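Local coordinates for protein UDP-glucose 4-epimerase (Campylobacter jejuni subsp. jejuni serotype O:2, PDB 7K3P) that catalyses the interconversion of UDP-glucose and UDP-galactose, and probably of their N-acetylated counterparts, using a bound nicotinamide-adenine dinucleotide, at residues R224-I229 / D294-L299; Y234-G239 / D306-I311; F245-D250 / E331-S336. The protein carries 2 engineered substitutions. All coordinates share one frame; numbering follows the deposited sequence.

In the fold
Along the chain the first segments follow one another as 224-229, 234-239 and 245-250, and their partners come in the same order, 294-299, 306-311 and 331-336, so the three pairings interleave rather than nest. Their centres lie about 19 Å (contacts 1 and 2) or 21 Å (3 with either) apart, and none touches another. Contact 1 is a parallel sheet at the periphery. Contacts 2 and 3 both reach the mixed sheet in which strands 242-246 and 309-312 are neighbours. Contact 3 lies deepest, the side chain of Val-248 being about 7 Å from the bound NAD, and there the last helix, 330-343, meets the start of helix 248-261, bringing the chain's end back toward the cofactor.

Contact 1. Residues R224-I229 / D294-L299; sequences RDKLFI and DFKVEL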
loop_
_atom_site.group_PDB
_atom_site.type_symbol
_atom_site.label_atom_id
_atom_site.label_comp_id
_atom_site.label_asym_id
_atom_site.label_seq_id
_atom_site.Cartn_x
_atom_site.Cartn_y
_atom_site.Cartn_z
ATOM N N ARG A 224 28.240 -22.983 0.622
ATOM C CA ARG A 224 27.214 -23.790 1.248
ATOM C C ARG A 224 27.657 -25.240 1.163
ATOM O O ARG A 224 28.153 -25.694 0.129
ATOM C CB ARG A 224 25.876 -23.580 0.529
ATOM C CG ARG A 224 24.743 -24.437 1.049
ATOM C CD ARG A 224 23.476 -24.181 0.257
ATOM N NE ARG A 224 22.998 -22.805 0.418
ATOM C CZ ARG A 224 22.169 -22.409 1.382
ATOM N NH1 ARG A 224 21.726 -23.281 2.279
ATOM N NH2 ARG A 224 21.782 -21.139 1.456
ATOM N N ASP A 225 27.481 -25.965 2.257
ATOM C CA ASP A 225 28.064 -27.292 2.384
ATOM C C ASP A 225 27.361 -28.333 1.522
ATOM O O ASP A 225 28.010 -29.121 0.831
ATOM C CB ASP A 225 28.036 -27.714 3.849
ATOM C CG ASP A 225 28.803 -28.989 4.098
ATOM O OD1 ASP A 225 29.815 -29.222 3.396
ATOM O OD2 ASP A 225 28.392 -29.758 4.998
ATOM N N LYS A 226 26.034 -28.338 1.570
ATOM C CA LYS A 226 25.247 -29.334 0.853
ATOM C C LYS A 226 24.060 -28.691 0.138
ATOM O O LYS A 226 23.624 -27.599 0.498
ATOM C CB LYS A 226 24.741 -30.421 1.816
ATOM C CG LYS A 226 25.778 -31.486 2.185
ATOM C CD LYS A 226 25.129 -32.810 2.622
ATOM C CE LYS A 226 24.837 -32.852 4.116
ATOM N NZ LYS A 226 24.175 -34.138 4.517
ATOM N N LEU A 227 23.554 -29.376 -0.882
ATOM C CA LEU A 227 22.316 -28.985 -1.557
ATOM C C LEU A 227 21.336 -30.149 -1.423
ATOM O O LEU A 227 21.677 -31.288 -1.739
ATOM C CB LEU A 227 22.580 -28.673 -3.038
ATOM C CG LEU A 227 21.442 -28.184 -3.942
ATOM C CD1 LEU A 227 22.004 -27.522 -5.196
ATOM C CD2 LEU A 227 20.509 -29.322 -4.331
ATOM N N PHE A 228 20.127 -29.878 -0.950
ATOM C CA PHE A 228 19.152 -30.946 -0.783
ATOM C C PHE A 228 18.110 -30.927 -1.898
ATOM O O PHE A 228 17.558 -29.879 -2.224
ATOM C CB PHE A 228 18.460 -30.828 0.577
ATOM C CG PHE A 228 19.287 -31.333 1.736
ATOM C CD1 PHE A 228 19.508 -32.696 1.906
ATOM C CD2 PHE A 228 19.823 -30.454 2.663
ATOM C CE1 PHE A 228 20.261 -33.173 2.975
ATOM C CE2 PHE A 228 20.574 -30.923 3.740
ATOM C CZ PHE A 228 20.791 -32.283 3.894
ATOM N N ILE A 229 17.845 -32.088 -2.490
ATOM C CA ILE A 229 16.715 -32.212 -3.397
ATOM C C ILE A 229 15.521 -32.723 -2.602
ATOM O O ILE A 229 15.511 -33.883 -2.180
ATOM C CB ILE A 229 16.980 -33.212 -4.521
ATOM C CG1 ILE A 229 18.278 -32.885 -5.255
ATOM C CG2 ILE A 229 15.811 -33.224 -5.496
ATOM C CD1 ILE A 229 18.519 -33.793 -6.451
ATOM N N ASP A 294 32.124 -30.682 -8.087
ATOM C CA ASP A 294 31.193 -31.754 -7.773
ATOM C C ASP A 294 30.725 -31.612 -6.321
ATOM O O ASP A 294 31.042 -32.448 -5.470
ATOM C CB ASP A 294 31.867 -33.111 -7.996
ATOM C CG ASP A 294 30.904 -34.271 -7.863
ATOM O OD1 ASP A 294 29.672 -34.032 -7.924
ATOM O OD2 ASP A 294 31.382 -35.422 -7.705
ATOM N N PHE A 295 29.971 -30.548 -6.045
ATOM C CA PHE A 295 29.515 -30.260 -4.681
ATOM C C PHE A 295 28.551 -31.326 -4.177
ATOM O O PHE A 295 27.992 -32.090 -4.966
ATOM C CB PHE A 295 28.877 -28.861 -4.586
ATOM C CG PHE A 295 27.725 -28.646 -5.530
ATOM C CD1 PHE A 295 26.439 -29.049 -5.185
ATOM C CD2 PHE A 295 27.928 -28.033 -6.762
ATOM C CE1 PHE A 295 25.374 -28.853 -6.057
ATOM C CE2 PHE A 295 26.874 -27.832 -7.639
ATOM C CZ PHE A 295 25.595 -28.243 -7.288
ATOM N N LYS A 296 28.367 -31.370 -2.859
ATOM C CA LYS A 296 27.525 -32.387 -2.222
ATOM C C LYS A 296 26.019 -32.148 -2.406
ATOM O O LYS A 296 25.489 -31.109 -1.988
ATOM C CB LYS A 296 27.843 -32.481 -0.722
ATOM C CG LYS A 296 29.295 -32.844 -0.405
ATOM C CD LYS A 296 29.505 -33.134 1.084
ATOM C CE LYS A 296 29.412 -31.872 1.933
ATOM N NZ LYS A 296 30.445 -30.862 1.560
ATOM N N VAL A 297 25.334 -33.112 -3.021
ATOM C CA VAL A 297 23.869 -33.099 -3.061
ATOM C C VAL A 297 23.249 -34.388 -2.510
ATOM O O VAL A 297 23.746 -35.494 -2.763
ATOM C CB VAL A 297 23.299 -32.759 -4.468
ATOM C CG1 VAL A 297 24.413 -32.553 -5.477
ATOM C CG2 VAL A 297 22.313 -33.822 -4.928
ATOM N N GLU A 298 22.168 -34.230 -1.745
ATOM C CA GLU A 298 21.491 -35.361 -1.121
ATOM C C GLU A 298 19.998 -35.354 -1.412
ATOM O O GLU A 298 19.348 -34.303 -1.389
ATOM C CB GLU A 298 21.710 -35.360 0.396
ATOM C CG GLU A 298 22.017 -36.733 0.972
ATOM C CD GLU A 298 23.468 -37.125 0.780
ATOM O OE1 GLU A 298 24.340 -36.459 1.386
ATOM O OE2 GLU A 298 23.734 -38.092 0.028
ATOM N N LEU A 299 19.462 -36.537 -1.685
ATOM C CA LEU A 299 18.036 -36.717 -1.893
ATOM C C LEU A 299 17.315 -36.609 -0.563
ATOM O O LEU A 299 17.720 -37.225 0.424
ATOM C CB LEU A 299 17.781 -38.097 -2.485
ATOM C CG LEU A 299 17.150 -38.165 -3.871
ATOM C CD1 LEU A 299 17.969 -37.331 -4.840
ATOM C CD2 LEU A 299 17.056 -39.610 -4.353
HETATM O O HOH W 1 30.194 -29.623 -1.468
#
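Leu-227 and Val-297 pair at the middle of a two-stranded parallel sheet, a small peripheral sheet that is separate from the large NAD-binding one. The backbone ladder runs Leu-227 N to Lys-296 O (2.8 Å), Glu-298 N to Leu-227 O (3.0 Å) and Ile-229 N to Glu-298 O, so Leu-227 bonds to the residues on both sides of Val-297.

One face is greasy. Leu-227 CD1 meets CE1 of the Phe-295 ring at 3.7 Å, while CD1 of Ile-229 touches both Val-297 CG2 and Leu-299 CD1. Helix 280-291 covers this face, with Ile-284 against both Leu-227 and Ile-229; Cys-219 of helix 212-220 reaches Leu-227 and Phe-295.

The other face carries Lys-226, Phe-228, Lys-296 and Glu-298. Here Glu-298 uses its aliphatic part: CB packs on Phe-228 CE1 at 3.7 Å, the ring and carboxylate planes being 58° apart. The carboxylate oxygen Glu-298 OE1 forms a long salt bridge with Lys-226 NZ, at 3.9 Å.

Lys-296 does the most on this side. Its CB touches Lys-226 CG, and CB and then CG pass the carbonyl oxygen of Asp-225. The chain bends about CG-CD and again about CD-CE, which brings Lys-296 CE to 3.3 Å from Asp-225 O. At the tip, NZ is held twice by one residue: a bond of 3.1 Å to Asp-225 O and a short salt bridge of 2.5 Å to Asp-225 OD1. A water closes the corner by donating to Asp-225 O and accepting from Lys-296 N. The ammonium approaches OD1 from above the carboxylate plane, 40° out of it.

Contact 2. Residues Y234-G239 / D306-I311; sequences YDTKDG and DPSVLI
The phenol oxygen of Tyr-234 reaches Asp-306 through two waters, one accepting from it and one donating to it. OH donates to the first water at 2.5 Å and accepts from the second at 2.8 Å; both lie in the plane of the ring, at its edge. The first water passes a weaker, 3.3 Å bond on to Asp-306 OD2, and the second gives its other proton to Asp-306 O at 2.9 Å. Tyr-234 OH itself stands 3.8 Å from Asp-306 O, so the water bridges do the polar work here. The carboxylate also has long, weak ion pairs with Arg-303 and Lys-208, and an acetate, probably from the crystallisation liquor, sits close by.

Below its hydroxyl the tyrosine packs on Ser-308. CA of that serine lies over one face of the ring, and its CB comes to 3.5 Å from Tyr-234 CD1. Arg-302 adds a cation-pi contact to the same ring.

Thr-236 extends the apolar patch. With chi1 at 63°, OG1 is tucked between the backbone N and the carbonyl carbon, where it bonds to Thr-240 O, while CG2 is directed across the gap. That methyl touches Ser-308 CB at 3.9 Å and Val-309 CG2 at 4.0 Å, the threonine and valine side chains running past each other in opposite senses.

The loop presenting these groups contains an inverse gamma turn centred on Asp-235, with a weak bond from Thr-236 N to Tyr-234 O, while Tyr-234 N to Gly-239 O ties its ends together. It connects strand 226-230 with strand 242-246, while Ser-308 leads into strand 309-312, the parallel neighbour of 242-246. Thr-236 rests on Ile-242 of that strand, and Asp-238 touches Lys-281 at the start of helix 280-291.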
loop_
_atom_site.group_PDB
_atom_site.type_symbol
_atom_site.label_atom_id
_atom_site.label_comp_id
_atom_site.label_asym_id
_atom_site.label_seq_id
_atom_site.Cartn_x
_atom_site.Cartn_y
_atom_site.Cartn_z
ATOM N N TYR A 234 7.975 -36.291 -8.247
ATOM C CA TYR A 234 6.892 -35.437 -8.725
ATOM C C TYR A 234 6.490 -35.820 -10.144
ATOM O O TYR A 234 7.263 -36.465 -10.862
ATOM C CB TYR A 234 7.309 -33.968 -8.684
ATOM C CG TYR A 234 7.384 -33.391 -7.291
ATOM C CD1 TYR A 234 6.225 -33.059 -6.597
ATOM C CD2 TYR A 234 8.606 -33.162 -6.675
ATOM C CE1 TYR A 234 6.277 -32.522 -5.323
ATOM C CE2 TYR A 234 8.670 -32.613 -5.397
ATOM C CZ TYR A 234 7.499 -32.297 -4.730
ATOM O OH TYR A 234 7.527 -31.762 -3.461
ATOM N N ASP A 235 5.286 -35.411 -10.539
ATOM C CA ASP A 235 4.797 -35.599 -11.904
ATOM C C ASP A 235 5.461 -34.601 -12.857
ATOM O O ASP A 235 4.786 -33.755 -13.442
ATOM C CB ASP A 235 3.280 -35.404 -11.954
ATOM C CG ASP A 235 2.686 -35.802 -13.299
ATOM O OD1 ASP A 235 3.373 -36.528 -14.054
ATOM O OD2 ASP A 235 1.538 -35.401 -13.598
ATOM N N THR A 236 6.782 -34.683 -12.984
ATOM C CA THR A 236 7.525 -33.816 -13.890
ATOM C C THR A 236 8.460 -34.670 -14.723
ATOM O O THR A 236 8.609 -35.859 -14.455
ATOM C CB THR A 236 8.397 -32.789 -13.137
ATOM O OG1 THR A 236 9.389 -33.478 -12.366
ATOM C CG2 THR A 236 7.554 -31.902 -12.225
ATOM N N LYS A 237 9.098 -34.045 -15.711
ATOM C CA LYS A 237 10.063 -34.708 -16.588
ATOM C C LYS A 237 11.002 -35.656 -15.838
ATOM O O LYS A 237 11.020 -36.861 -16.110
ATOM C CB LYS A 237 10.847 -33.665 -17.423
ATOM C CG LYS A 237 11.520 -32.517 -16.611
ATOM C CD LYS A 237 11.822 -31.230 -17.456
ATOM C CE LYS A 237 10.557 -30.351 -17.674
ATOM N NZ LYS A 237 10.793 -28.934 -18.200
ATOM N N ASP A 238 11.754 -35.129 -14.875
ATOM C CA ASP A 238 12.723 -35.954 -14.156
ATOM C C ASP A 238 12.353 -36.224 -12.685
ATOM O O ASP A 238 13.193 -36.682 -11.908
ATOM C CB ASP A 238 14.129 -35.348 -14.255
ATOM C CG ASP A 238 14.233 -33.977 -13.585
ATOM O OD1 ASP A 238 13.421 -33.673 -12.689
ATOM O OD2 ASP A 238 15.143 -33.208 -13.946
ATOM N N GLY A 239 11.110 -35.936 -12.305
ATOM C CA GLY A 239 10.662 -36.166 -10.941
ATOM C C GLY A 239 11.013 -35.083 -9.923
ATOM O O GLY A 239 10.573 -35.158 -8.781
ATOM N N ASP A 306 5.086 -27.888 -1.228
ATOM C CA ASP A 306 5.826 -27.454 -2.420
ATOM C C ASP A 306 5.134 -27.892 -3.708
ATOM O O ASP A 306 4.935 -29.087 -3.933
ATOM C CB ASP A 306 7.250 -28.017 -2.420
ATOM C CG ASP A 306 8.228 -27.158 -1.645
ATOM O OD1 ASP A 306 7.870 -26.027 -1.251
ATOM O OD2 ASP A 306 9.372 -27.626 -1.444
ATOM N N PRO A 307 4.786 -26.931 -4.579
ATOM C CA PRO A 307 4.229 -27.354 -5.869
ATOM C C PRO A 307 5.317 -28.002 -6.742
ATOM O O PRO A 307 6.500 -27.645 -6.633
ATOM C CB PRO A 307 3.737 -26.038 -6.490
ATOM C CG PRO A 307 4.602 -24.973 -5.860
ATOM C CD PRO A 307 4.894 -25.461 -4.455
ATOM N N SER A 308 4.938 -28.961 -7.581
ATOM C CA SER A 308 5.917 -29.569 -8.475
ATOM C C SER A 308 6.393 -28.548 -9.528
ATOM O O SER A 308 7.549 -28.576 -9.967
ATOM C CB SER A 308 5.331 -30.816 -9.151
ATOM O OG SER A 308 4.157 -30.488 -9.872
ATOM N N VAL A 309 5.495 -27.647 -9.918
ATOM C CA VAL A 309 5.764 -26.664 -10.976
ATOM C C VAL A 309 5.262 -25.272 -10.573
ATOM O O VAL A 309 4.122 -25.118 -10.113
ATOM C CB VAL A 309 5.103 -27.079 -12.316
ATOM C CG1 VAL A 309 5.418 -26.067 -13.425
ATOM C CG2 VAL A 309 5.572 -28.464 -12.737
ATOM N N LEU A 310 6.125 -24.270 -10.738
ATOM C CA LEU A 310 5.740 -22.874 -10.520
ATOM C C LEU A 310 6.568 -21.993 -11.468
ATOM O O LEU A 310 7.764 -21.787 -11.252
ATOM C CB LEU A 310 5.994 -22.468 -9.063
ATOM C CG LEU A 310 5.804 -20.987 -8.726
ATOM C CD1 LEU A 310 4.403 -20.578 -9.075
ATOM C CD2 LEU A 310 6.088 -20.707 -7.254
ATOM N N ILE A 311 5.936 -21.488 -12.525
ATOM C CA ILE A 311 6.648 -20.653 -13.496
ATOM C C ILE A 311 5.729 -19.544 -13.987
ATOM O O ILE A 311 4.506 -19.614 -13.796
ATOM C CB ILE A 311 7.135 -21.485 -14.714
ATOM C CG1 ILE A 311 5.948 -21.935 -15.563
ATOM C CG2 ILE A 311 7.949 -22.683 -14.253
ATOM C CD1 ILE A 311 6.375 -22.614 -16.877
HETATM O O HOH W 2 9.469 -30.781 -2.283
HETATM O O HOH W 3 5.266 -31.223 -1.950
#

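Contact 3. Residues F245-D250 / E331-S336; sequences FIHVDD and ELICKS. With GOL (glycerol), chain D.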
loop_
_atom_site.group_PDB
_atom_site.type_symbol
_atom_site.label_atom_id
_atom_site.label_comp_id
_atom_site.label_asym_id
_atom_site.label_seq_id
_atom_site.Cartn_x
_atom_site.Cartn_y
_atom_site.Cartn_z
ATOM N N PHE A 245 13.651 -19.298 -13.677
ATOM C CA PHE A 245 14.845 -18.463 -13.490
ATOM C C PHE A 245 15.108 -17.657 -14.757
ATOM O O PHE A 245 14.665 -18.040 -15.842
ATOM C CB PHE A 245 16.063 -19.335 -13.176
ATOM C CG PHE A 245 15.822 -20.309 -12.074
ATOM C CD1 PHE A 245 15.936 -19.910 -10.745
ATOM C CD2 PHE A 245 15.451 -21.616 -12.358
ATOM C CE1 PHE A 245 15.691 -20.803 -9.717
ATOM C CE2 PHE A 245 15.206 -22.517 -11.337
ATOM C CZ PHE A 245 15.328 -22.109 -10.009
ATOM N N ILE A 246 15.825 -16.543 -14.637
ATOM C CA ILE A 246 16.079 -15.724 -15.817
ATOM C C ILE A 246 17.476 -15.100 -15.812
ATOM O O ILE A 246 18.019 -14.750 -14.751
ATOM C CB ILE A 246 14.988 -14.648 -16.008
ATOM C CG1 ILE A 246 15.083 -14.035 -17.405
ATOM C CG2 ILE A 246 15.081 -13.569 -14.901
ATOM C CD1 ILE A 246 13.819 -13.297 -17.813
ATOM N N HIS A 247 18.063 -14.982 -17.001
ATOM C CA HIS A 247 19.391 -14.388 -17.145
ATOM C C HIS A 247 19.302 -12.872 -16.932
ATOM O O HIS A 247 18.363 -12.236 -17.394
ATOM C CB HIS A 247 19.965 -14.702 -18.531
ATOM C CG HIS A 247 21.411 -14.356 -18.675
ATOM N ND1 HIS A 247 21.848 -13.075 -18.937
ATOM C CD2 HIS A 247 22.523 -15.123 -18.587
ATOM C CE1 HIS A 247 23.167 -13.067 -19.007
ATOM N NE2 HIS A 247 23.601 -14.294 -18.795
ATOM N N VAL A 248 20.279 -12.300 -16.233
ATOM C CA VAL A 248 20.232 -10.864 -15.926
ATOM C C VAL A 248 20.121 -9.995 -17.184
ATOM O O VAL A 248 19.506 -8.926 -17.151
ATOM C CB VAL A 248 21.428 -10.413 -15.047
ATOM C CG1 VAL A 248 22.757 -10.628 -15.780
ATOM C CG2 VAL A 248 21.271 -8.947 -14.636
ATOM N N ASP A 249 20.689 -10.451 -18.300
ATOM C CA ASP A 249 20.656 -9.638 -19.518
ATOM C C ASP A 249 19.320 -9.758 -20.252
ATOM O O ASP A 249 18.957 -8.880 -21.039
ATOM C CB ASP A 249 21.850 -9.963 -20.445
ATOM C CG ASP A 249 23.164 -9.356 -19.948
ATOM O OD1 ASP A 249 23.170 -8.160 -19.575
ATOM O OD2 ASP A 249 24.185 -10.082 -19.911
ATOM N N ASP A 250 18.588 -10.840 -19.976
ATOM C CA ASP A 250 17.264 -11.064 -20.566
ATOM C C ASP A 250 16.160 -10.321 -19.820
ATOM O O ASP A 250 15.189 -9.832 -20.423
ATOM C CB ASP A 250 16.940 -12.565 -20.600
ATOM C CG ASP A 250 17.700 -13.306 -21.695
ATOM O OD1 ASP A 250 18.033 -12.666 -22.713
ATOM O OD2 ASP A 250 17.961 -14.523 -21.538
ATOM N N GLU A 331 23.235 -23.642 -19.086
ATOM C CA GLU A 331 24.670 -23.585 -18.795
ATOM C C GLU A 331 25.159 -22.139 -18.675
ATOM O O GLU A 331 25.930 -21.807 -17.768
ATOM C CB GLU A 331 25.490 -24.396 -19.815
ATOM C CG GLU A 331 25.387 -25.922 -19.592
ATOM C CD GLU A 331 26.194 -26.748 -20.599
ATOM O OE1 GLU A 331 27.135 -26.206 -21.218
ATOM O OE2 GLU A 331 25.880 -27.948 -20.765
ATOM N N LEU A 332 24.682 -21.283 -19.573
ATOM C CA LEU A 332 25.003 -19.854 -19.533
ATOM C C LEU A 332 24.470 -19.209 -18.261
ATOM O O LEU A 332 25.143 -18.397 -17.618
ATOM C CB LEU A 332 24.388 -19.139 -20.737
ATOM C CG LEU A 332 24.908 -19.569 -22.102
ATOM C CD1 LEU A 332 24.323 -18.685 -23.208
ATOM C CD2 LEU A 332 26.428 -19.522 -22.104
ATOM N N ILE A 333 23.237 -19.564 -17.915
ATOM C CA ILE A 333 22.603 -19.015 -16.722
ATOM C C ILE A 333 23.366 -19.445 -15.473
ATOM O O ILE A 333 23.692 -18.611 -14.621
ATOM C CB ILE A 333 21.121 -19.403 -16.655
ATOM C CG1 ILE A 333 20.372 -18.744 -17.813
ATOM C CG2 ILE A 333 20.513 -18.985 -15.321
ATOM C CD1 ILE A 333 19.030 -19.373 -18.112
ATOM N N CYS A 334 23.688 -20.732 -15.374
ATOM C CA CYS A 334 24.459 -21.205 -14.221
ATOM C C CYS A 334 25.865 -20.612 -14.177
ATOM O O CYS A 334 26.353 -20.243 -13.105
ATOM C CB CYS A 334 24.495 -22.734 -14.170
ATOM S SG CYS A 334 22.879 -23.452 -13.754
ATOM N N LYS A 335 26.509 -20.506 -15.342
ATOM C CA LYS A 335 27.819 -19.860 -15.433
ATOM C C LYS A 335 27.755 -18.420 -14.923
ATOM O O LYS A 335 28.593 -17.993 -14.122
ATOM C CB LYS A 335 28.332 -19.877 -16.877
ATOM C CG LYS A 335 29.668 -19.148 -17.082
ATOM C CD LYS A 335 30.738 -19.679 -16.120
ATOM C CE LYS A 335 32.143 -19.196 -16.506
ATOM N NZ LYS A 335 33.138 -19.499 -15.431
ATOM N N SER A 336 26.755 -17.678 -15.388
ATOM C CA SER A 336 26.530 -16.317 -14.916
ATOM C C SER A 336 26.343 -16.271 -13.395
ATOM O O SER A 336 26.996 -15.482 -12.703
ATOM C CB SER A 336 25.327 -15.703 -15.634
ATOM O OG SER A 336 24.949 -14.469 -15.054
HETATM C C1 GOL D . 27.329 -9.880 -16.328
HETATM O O1 GOL D . 28.634 -10.406 -16.335
HETATM C C2 GOL D . 26.495 -10.522 -17.428
HETATM O O2 GOL D . 26.704 -9.822 -18.646
HETATM C C3 GOL D . 26.860 -12.005 -17.557
HETATM O O3 GOL D . 26.833 -12.622 -16.281
HETATM O O HOH W 4 22.267 -14.069 -14.881
#
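The imidazole of His-247 presents its edge to helix 330-343: Ile-333 CG1 and Leu-332 O lie near the ring plane, the first 4.1 Å from His-247 CB. A water sits over one face, displaced toward the rim, and Asp-249 CA is in plane at the edge. The ring of Tyr-327 also meets this histidine, the two planes inclined by about 35°. Ser-336 CB approaches obliquely, 3.9 Å from His-247 NE2.

His-247 is the N-cap of helix 248-261, at the point where strand 242-246 turns into the helix. With CG anti to the backbone N (chi1 -169°), the ring swings back so that ND1 accepts from Asp-249 N at 2.9 Å, the donor lying 21° out of the ring plane. The preceding amide, Val-248 N, gives its hydrogen to the water over the ring, which is also 2.7 Å from Ser-336 OG, a solvent link from the first turn of helix 248-261 to the second turn of helix 330-343.

A glycerol, probably from the crystallisation liquor, spans the same gap: its O2 donates to Asp-249 OD2, and its O3 is hydrogen-bonded to Ser-336 OG at 2.9 Å.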